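Local coordinates for uncharacterized protein (Pseudomonas aeruginosa PAO1, PDB 4R1D) that probably hydrolyses lipids as a calcium-binding alpha/beta-hydrolase toxin of the H2 type VI secretion system, held in check by its partner protein Tli4, at residues Leu150-Leu155 and Phe202-Ala207; Leu49-Ile54 and Ile251-Ser256. All blocks are in the same frame, centred on the assembly; numbering follows the deposited sequence.

Interaction 1 of 2, residues Leu150-Leu155 and Phe202-Ala207; sequences LMERRL and FDVWCA. With CA (calcium ion), chain C.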
loop_
_atom_site.group_PDB
_atom_site.type_symbol
_atom_site.label_atom_id
_atom_site.label_comp_id
_atom_site.label_asym_id
_atom_site.label_seq_id
_atom_site.Cartn_x
_atom_site.Cartn_y
_atom_site.Cartn_z
ATOM N N LEU A 150 8.956 -20.469 -10.506
ATOM C CA LEU A 150 8.448 -21.829 -10.775
ATOM C C LEU A 150 7.634 -21.876 -12.063
ATOM O O LEU A 150 7.809 -22.769 -12.900
ATOM C CB LEU A 150 7.587 -22.312 -9.607
ATOM C CG LEU A 150 6.906 -23.666 -9.841
ATOM C CD1 LEU A 150 7.964 -24.749 -9.993
ATOM C CD2 LEU A 150 5.969 -24.007 -8.692
ATOM N N MET A 151 6.704 -20.937 -12.206
ATOM C CA MET A 151 5.891 -20.873 -13.402
ATOM C C MET A 151 6.783 -20.656 -14.619
ATOM O O MET A 151 6.563 -21.233 -15.688
ATOM C CB MET A 151 4.851 -19.755 -13.284
ATOM C CG MET A 151 3.788 -20.032 -12.246
ATOM S SD MET A 151 2.404 -18.863 -12.346
ATOM C CE MET A 151 3.196 -17.297 -11.874
ATOM N N GLU A 152 7.795 -19.816 -14.457
ATOM C CA GLU A 152 8.687 -19.518 -15.578
ATOM C C GLU A 152 9.376 -20.797 -16.059
ATOM O O GLU A 152 9.377 -21.100 -17.256
ATOM C CB GLU A 152 9.729 -18.476 -15.166
ATOM C CG GLU A 152 10.617 -17.989 -16.305
ATOM C CD GLU A 152 10.003 -16.843 -17.092
ATOM O OE1 GLU A 152 9.193 -16.080 -16.539
ATOM O OE2 GLU A 152 10.334 -16.691 -18.278
ATOM N N ARG A 153 9.963 -21.547 -15.132
ATOM C CA ARG A 153 10.685 -22.758 -15.529
ATOM C C ARG A 153 9.741 -23.857 -15.990
ATOM O O ARG A 153 10.020 -24.559 -16.970
ATOM C CB ARG A 153 11.630 -23.271 -14.434
ATOM C CG ARG A 153 11.027 -23.844 -13.168
ATOM C CD ARG A 153 12.160 -24.355 -12.249
ATOM N NE ARG A 153 11.659 -25.052 -11.070
ATOM C CZ ARG A 153 11.610 -26.375 -10.946
ATOM N NH1 ARG A 153 12.053 -27.159 -11.924
ATOM N NH2 ARG A 153 11.124 -26.914 -9.837
ATOM N N ARG A 154 8.621 -24.006 -15.295
ATOM C CA ARG A 154 7.646 -25.023 -15.702
ATOM C C ARG A 154 7.105 -24.726 -17.099
ATOM O O ARG A 154 7.052 -25.608 -17.955
ATOM C CB ARG A 154 6.501 -25.124 -14.684
ATOM C CG ARG A 154 6.913 -25.745 -13.330
ATOM C CD ARG A 154 6.750 -27.261 -13.333
ATOM N NE ARG A 154 6.955 -27.835 -12.006
ATOM C CZ ARG A 154 8.076 -28.429 -11.613
ATOM N NH1 ARG A 154 9.100 -28.546 -12.453
ATOM N NH2 ARG A 154 8.171 -28.919 -10.379
ATOM N N LEU A 155 6.723 -23.483 -17.350
ATOM C CA LEU A 155 6.103 -23.150 -18.638
ATOM C C LEU A 155 7.110 -23.117 -19.792
ATOM O O LEU A 155 6.729 -23.214 -20.963
ATOM C CB LEU A 155 5.303 -21.846 -18.548
ATOM C CG LEU A 155 4.101 -21.912 -17.593
ATOM C CD1 LEU A 155 3.575 -20.515 -17.267
ATOM C CD2 LEU A 155 2.983 -22.788 -18.170
ATOM N N PHE A 202 6.041 -18.708 -22.750
ATOM C CA PHE A 202 5.476 -17.980 -21.626
ATOM C C PHE A 202 6.600 -17.234 -20.937
ATOM O O PHE A 202 7.690 -17.767 -20.786
ATOM C CB PHE A 202 4.827 -18.941 -20.636
ATOM C CG PHE A 202 3.718 -19.767 -21.224
ATOM C CD1 PHE A 202 2.396 -19.358 -21.112
ATOM C CD2 PHE A 202 3.995 -20.952 -21.894
ATOM C CE1 PHE A 202 1.371 -20.120 -21.651
ATOM C CE2 PHE A 202 2.969 -21.718 -22.441
ATOM C CZ PHE A 202 1.661 -21.304 -22.312
ATOM N N ASP A 203 6.332 -16.000 -20.537
ATOM C CA ASP A 203 7.255 -15.213 -19.715
ATOM C C ASP A 203 6.437 -14.563 -18.602
ATOM O O ASP A 203 5.374 -13.999 -18.870
ATOM C CB ASP A 203 7.875 -14.081 -20.531
ATOM C CG ASP A 203 8.937 -14.554 -21.511
ATOM O OD1 ASP A 203 9.585 -15.592 -21.270
ATOM O OD2 ASP A 203 9.146 -13.849 -22.521
ATOM N N VAL A 204 6.933 -14.621 -17.372
ATOM C CA VAL A 204 6.200 -14.036 -16.242
ATOM C C VAL A 204 6.663 -12.606 -15.979
ATOM O O VAL A 204 7.842 -12.375 -15.711
ATOM C CB VAL A 204 6.412 -14.848 -14.957
ATOM C CG1 VAL A 204 5.620 -14.229 -13.798
ATOM C CG2 VAL A 204 5.997 -16.328 -15.173
ATOM N N TRP A 205 5.721 -11.664 -16.034
ATOM C CA TRP A 205 5.991 -10.257 -15.760
ATOM C C TRP A 205 5.254 -9.893 -14.482
ATOM O O TRP A 205 4.191 -10.435 -14.209
ATOM C CB TRP A 205 5.486 -9.383 -16.908
ATOM C CG TRP A 205 6.244 -9.607 -18.175
ATOM C CD1 TRP A 205 6.121 -10.670 -19.023
ATOM C CD2 TRP A 205 7.244 -8.749 -18.744
ATOM N NE1 TRP A 205 6.980 -10.521 -20.092
ATOM C CE2 TRP A 205 7.687 -9.357 -19.937
ATOM C CE3 TRP A 205 7.811 -7.528 -18.356
ATOM C CZ2 TRP A 205 8.663 -8.782 -20.754
ATOM C CZ3 TRP A 205 8.783 -6.957 -19.166
ATOM C CH2 TRP A 205 9.205 -7.591 -20.349
ATOM N N CYS A 206 5.823 -8.984 -13.702
ATOM C CA CYS A 206 5.302 -8.702 -12.368
ATOM C C CYS A 206 4.641 -7.331 -12.305
ATOM O O CYS A 206 5.327 -6.305 -12.315
ATOM C CB CYS A 206 6.430 -8.755 -11.350
ATOM S SG CYS A 206 5.876 -8.615 -9.629
ATOM N N ALA A 207 3.315 -7.326 -12.233
ATOM C CA ALA A 207 2.561 -6.078 -12.216
ATOM C C ALA A 207 2.340 -5.562 -10.804
ATOM O O ALA A 207 1.203 -5.469 -10.333
ATOM C CB ALA A 207 1.227 -6.254 -12.932
HETATM CA CA CA C . 10.047 -17.850 -20.385
HETATM O O HOH W 1 7.729 -20.940 -22.455
HETATM O O HOH W 2 12.431 -16.882 -20.426
HETATM O O HOH W 3 10.634 -18.214 -22.930
#
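Leu-155 lies over the ring of Phe-202 where the last turns of helix 141-155 run almost antiparallel to strand 201-206, at 169° between the segment axes. Its CD2 sits nearly above the ring centre, 4.3 Å from the centroid of Phe-202, as a CH-pi contact, while CB of Leu-155 presses on CB of Phe-202 at 3.6 Å. One turn earlier, Met-151 CB meets Val-204 CG2, and Val-552 of helix 542-556 packs against both Leu-155 and Phe-202, closing this apolar side.

The other side is polar and wetter. The CG of Glu-152 lies trans to its amide nitrogen (chi1 -174°), and the chain bends at chi2, which carries the carboxylate to the strand. OE1 of Glu-152 accepts a nearly straight hydrogen bond from Val-204 N at 2.8 Å, on the syn side and 22° out of the carboxylate plane, and also forms a salt bridge with Arg-134. Its OE2 binds the calcium ion at 2.4 Å. The metal is held by the carbonyl O of Phe-202, also at 2.4 Å, and by Asp-203 OD1 at 2.5 Å; both carboxylate oxygens of Asp-156 and two waters complete seven ligands. Asp-203 hydrogen-bonds through OD2 to the hydroxyl of Tyr-234. A third water links Leu-155 O to Phe-202 N, bridging the two backbones.

Glu-152 divides its work, one oxygen for the metal and one for the strand amide and Arg-134. Calcium probably offsets the mutual repulsion of the clustered carboxylates and, by drawing ligands from both helix and strand, ties the two elements together at the edge of the sheet.

Interaction 2 of 2, residues Leu49-Ile54 and Ile251-Ser256; sequences LPVIFI and ILVTHS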
loop_
_atom_site.group_PDB
_atom_site.type_symbol
_atom_site.label_atom_id
_atom_site.label_comp_id
_atom_site.label_asym_id
_atom_site.label_seq_id
_atom_site.Cartn_x
_atom_site.Cartn_y
_atom_site.Cartn_z
ATOM N N LEU A 49 3.414 -15.523 -24.999
ATOM C CA LEU A 49 2.160 -15.479 -24.262
ATOM C C LEU A 49 2.492 -14.991 -22.856
ATOM O O LEU A 49 2.834 -15.789 -21.983
ATOM C CB LEU A 49 1.521 -16.877 -24.211
ATOM C CG LEU A 49 0.083 -16.976 -23.701
ATOM C CD1 LEU A 49 -0.748 -15.900 -24.336
ATOM C CD2 LEU A 49 -0.531 -18.357 -23.985
ATOM N N PRO A 50 2.422 -13.670 -22.632
ATOM C CA PRO A 50 2.851 -13.173 -21.322
ATOM C C PRO A 50 1.920 -13.586 -20.189
ATOM O O PRO A 50 0.708 -13.540 -20.338
ATOM C CB PRO A 50 2.826 -11.641 -21.494
ATOM C CG PRO A 50 2.929 -11.419 -22.955
ATOM C CD PRO A 50 2.139 -12.571 -23.567
ATOM N N VAL A 51 2.519 -13.985 -19.074
ATOM C CA VAL A 51 1.796 -14.242 -17.838
ATOM C C VAL A 51 2.054 -13.054 -16.916
ATOM O O VAL A 51 3.193 -12.800 -16.556
ATOM C CB VAL A 51 2.280 -15.542 -17.187
ATOM C CG1 VAL A 51 1.627 -15.745 -15.823
ATOM C CG2 VAL A 51 1.968 -16.730 -18.119
ATOM N N ILE A 52 0.996 -12.335 -16.538
ATOM C CA ILE A 52 1.133 -11.143 -15.714
ATOM C C ILE A 52 0.765 -11.488 -14.278
ATOM O O ILE A 52 -0.381 -11.824 -13.993
ATOM C CB ILE A 52 0.174 -10.021 -16.175
ATOM C CG1 ILE A 52 0.223 -9.842 -17.697
ATOM C CG2 ILE A 52 0.502 -8.702 -15.443
ATOM C CD1 ILE A 52 1.589 -9.451 -18.248
ATOM N N PHE A 53 1.737 -11.410 -13.379
ATOM C CA PHE A 53 1.476 -11.743 -11.990
ATOM C C PHE A 53 1.098 -10.473 -11.258
ATOM O O PHE A 53 1.808 -9.467 -11.341
ATOM C CB PHE A 53 2.712 -12.383 -11.353
ATOM C CG PHE A 53 2.485 -12.834 -9.952
ATOM C CD1 PHE A 53 1.890 -14.056 -9.699
ATOM C CD2 PHE A 53 2.843 -12.026 -8.885
ATOM C CE1 PHE A 53 1.676 -14.479 -8.409
ATOM C CE2 PHE A 53 2.628 -12.452 -7.581
ATOM C CZ PHE A 53 2.033 -13.683 -7.353
ATOM N N ILE A 54 -0.040 -10.512 -10.573
ATOM C CA ILE A 54 -0.521 -9.373 -9.833
ATOM C C ILE A 54 -0.547 -9.755 -8.359
ATOM O O ILE A 54 -1.290 -10.657 -7.961
ATOM C CB ILE A 54 -1.928 -8.947 -10.294
ATOM C CG1 ILE A 54 -1.966 -8.789 -11.823
ATOM C CG2 ILE A 54 -2.376 -7.671 -9.552
ATOM C CD1 ILE A 54 -3.331 -8.368 -12.391
ATOM N N ILE A 251 -2.252 -13.705 -19.886
ATOM C CA ILE A 251 -2.996 -14.422 -18.849
ATOM C C ILE A 251 -2.650 -13.795 -17.512
ATOM O O ILE A 251 -1.479 -13.623 -17.201
ATOM C CB ILE A 251 -2.604 -15.904 -18.822
ATOM C CG1 ILE A 251 -2.952 -16.561 -20.157
ATOM C CG2 ILE A 251 -3.287 -16.632 -17.658
ATOM C CD1 ILE A 251 -2.303 -17.923 -20.347
ATOM N N LEU A 252 -3.660 -13.441 -16.724
ATOM C CA LEU A 252 -3.415 -12.865 -15.398
ATOM C C LEU A 252 -3.319 -13.974 -14.354
ATOM O O LEU A 252 -4.088 -14.935 -14.396
ATOM C CB LEU A 252 -4.552 -11.907 -14.995
ATOM C CG LEU A 252 -4.867 -10.753 -15.945
ATOM C CD1 LEU A 252 -5.899 -9.805 -15.341
ATOM C CD2 LEU A 252 -3.588 -9.984 -16.288
ATOM N N VAL A 253 -2.372 -13.846 -13.432
ATOM C CA VAL A 253 -2.287 -14.742 -12.274
ATOM C C VAL A 253 -2.206 -13.821 -11.070
ATOM O O VAL A 253 -1.283 -13.000 -10.962
ATOM C CB VAL A 253 -1.055 -15.667 -12.354
ATOM C CG1 VAL A 253 -0.932 -16.491 -11.092
ATOM C CG2 VAL A 253 -1.144 -16.567 -13.600
ATOM N N THR A 254 -3.200 -13.902 -10.191
ATOM C CA THR A 254 -3.313 -12.926 -9.117
ATOM C C THR A 254 -3.203 -13.552 -7.741
ATOM O O THR A 254 -3.574 -14.708 -7.531
ATOM C CB THR A 254 -4.653 -12.152 -9.188
ATOM O OG1 THR A 254 -5.715 -12.971 -8.692
ATOM C CG2 THR A 254 -4.961 -11.747 -10.629
ATOM N N HIS A 255 -2.705 -12.763 -6.799
ATOM C CA HIS A 255 -2.715 -13.150 -5.387
ATOM C C HIS A 255 -3.582 -12.186 -4.585
ATOM O O HIS A 255 -3.462 -10.964 -4.718
ATOM C CB HIS A 255 -1.290 -13.137 -4.842
ATOM C CG HIS A 255 -1.168 -13.555 -3.410
ATOM N ND1 HIS A 255 -1.476 -14.826 -2.966
ATOM C CD2 HIS A 255 -0.760 -12.868 -2.322
ATOM C CE1 HIS A 255 -1.254 -14.900 -1.665
ATOM N NE2 HIS A 255 -0.810 -13.730 -1.253
ATOM N N SER A 256 -4.467 -12.727 -3.763
ATOM C CA SER A 256 -5.128 -11.888 -2.763
ATOM C C SER A 256 -5.873 -10.714 -3.422
ATOM O O SER A 256 -6.594 -10.895 -4.404
ATOM C CB SER A 256 -4.066 -11.382 -1.770
ATOM O OG SER A 256 -4.632 -10.620 -0.708
#
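The central parallel sheet of the alpha/beta-hydrolase fold supplies this contact: strand 48-54 pairs with strand 250-255, which runs through Thr-254 and His-255 into Ser-256, as at a nucleophile elbow. Five backbone hydrogen bonds join them. Ile-52 and Ile-54 each use both N and O, as in Ile-52 N to Ile-251 O (2.9 Å) and His-255 N to Ile-54 O (2.8 Å), and Ile-251 N bonds to Pro-50 O.

On one face Val-51 CG1 meets Val-253 CG2 at 3.6 Å, with Phe-53 CD1 against Val-253 CG1 at 4.0 Å, so Val-253 is gripped through both methyls. Leu-49 CD2 touches Ile-251 CD1 near helix 542-556. The opposite face carries Leu-252, whose CG is anti to its carbonyl carbon (chi1 -56°); this brings CD2 to 3.8 Å from CB of Ile-52 and CD1 up to Ile-54 CD1. Ile-54 and Thr-254 run alongside each other in the same direction, with the methyl CG2 of Thr-254 toward Ile-54 and the hydroxyl bonded to His-279.

Ser-256 follows with phi 58°, the positive value expected at such an elbow, and its OG is hydrogen-bonded to His-535 NE2. Across the contact the pairing is backbone bonds and hydrocarbon; polar partners appear from Thr-254 onward. A hydrogen-bonded, apolar pair of strands thus leads to the probable nucleophile on a sharp turn at its end.

Overall arrangement
The two interactions meet in one parallel sheet, in which strand 201-206 of interaction 1 and strand 48-54 of interaction 2 are adjacent; their centres are about 9 Å apart. Phe-53 joins them through its backbone, its N 2.8 Å from Trp-205 O and its O 2.8 Å from Ala-207 N, both probable hydrogen bonds. Near the calcium end, Phe-202 CE1 packs on Leu-49 CD2 at 3.5 Å, so the metal-anchored edge passes directly into the core. The calcium ion lies beside the start of strand 201-206, 25.6 Å from Ser-256 OG, which follows the C-terminal end of strand 250-255. That separation favours a structural role for the metal, with interaction 2 carrying the probable catalytic serine.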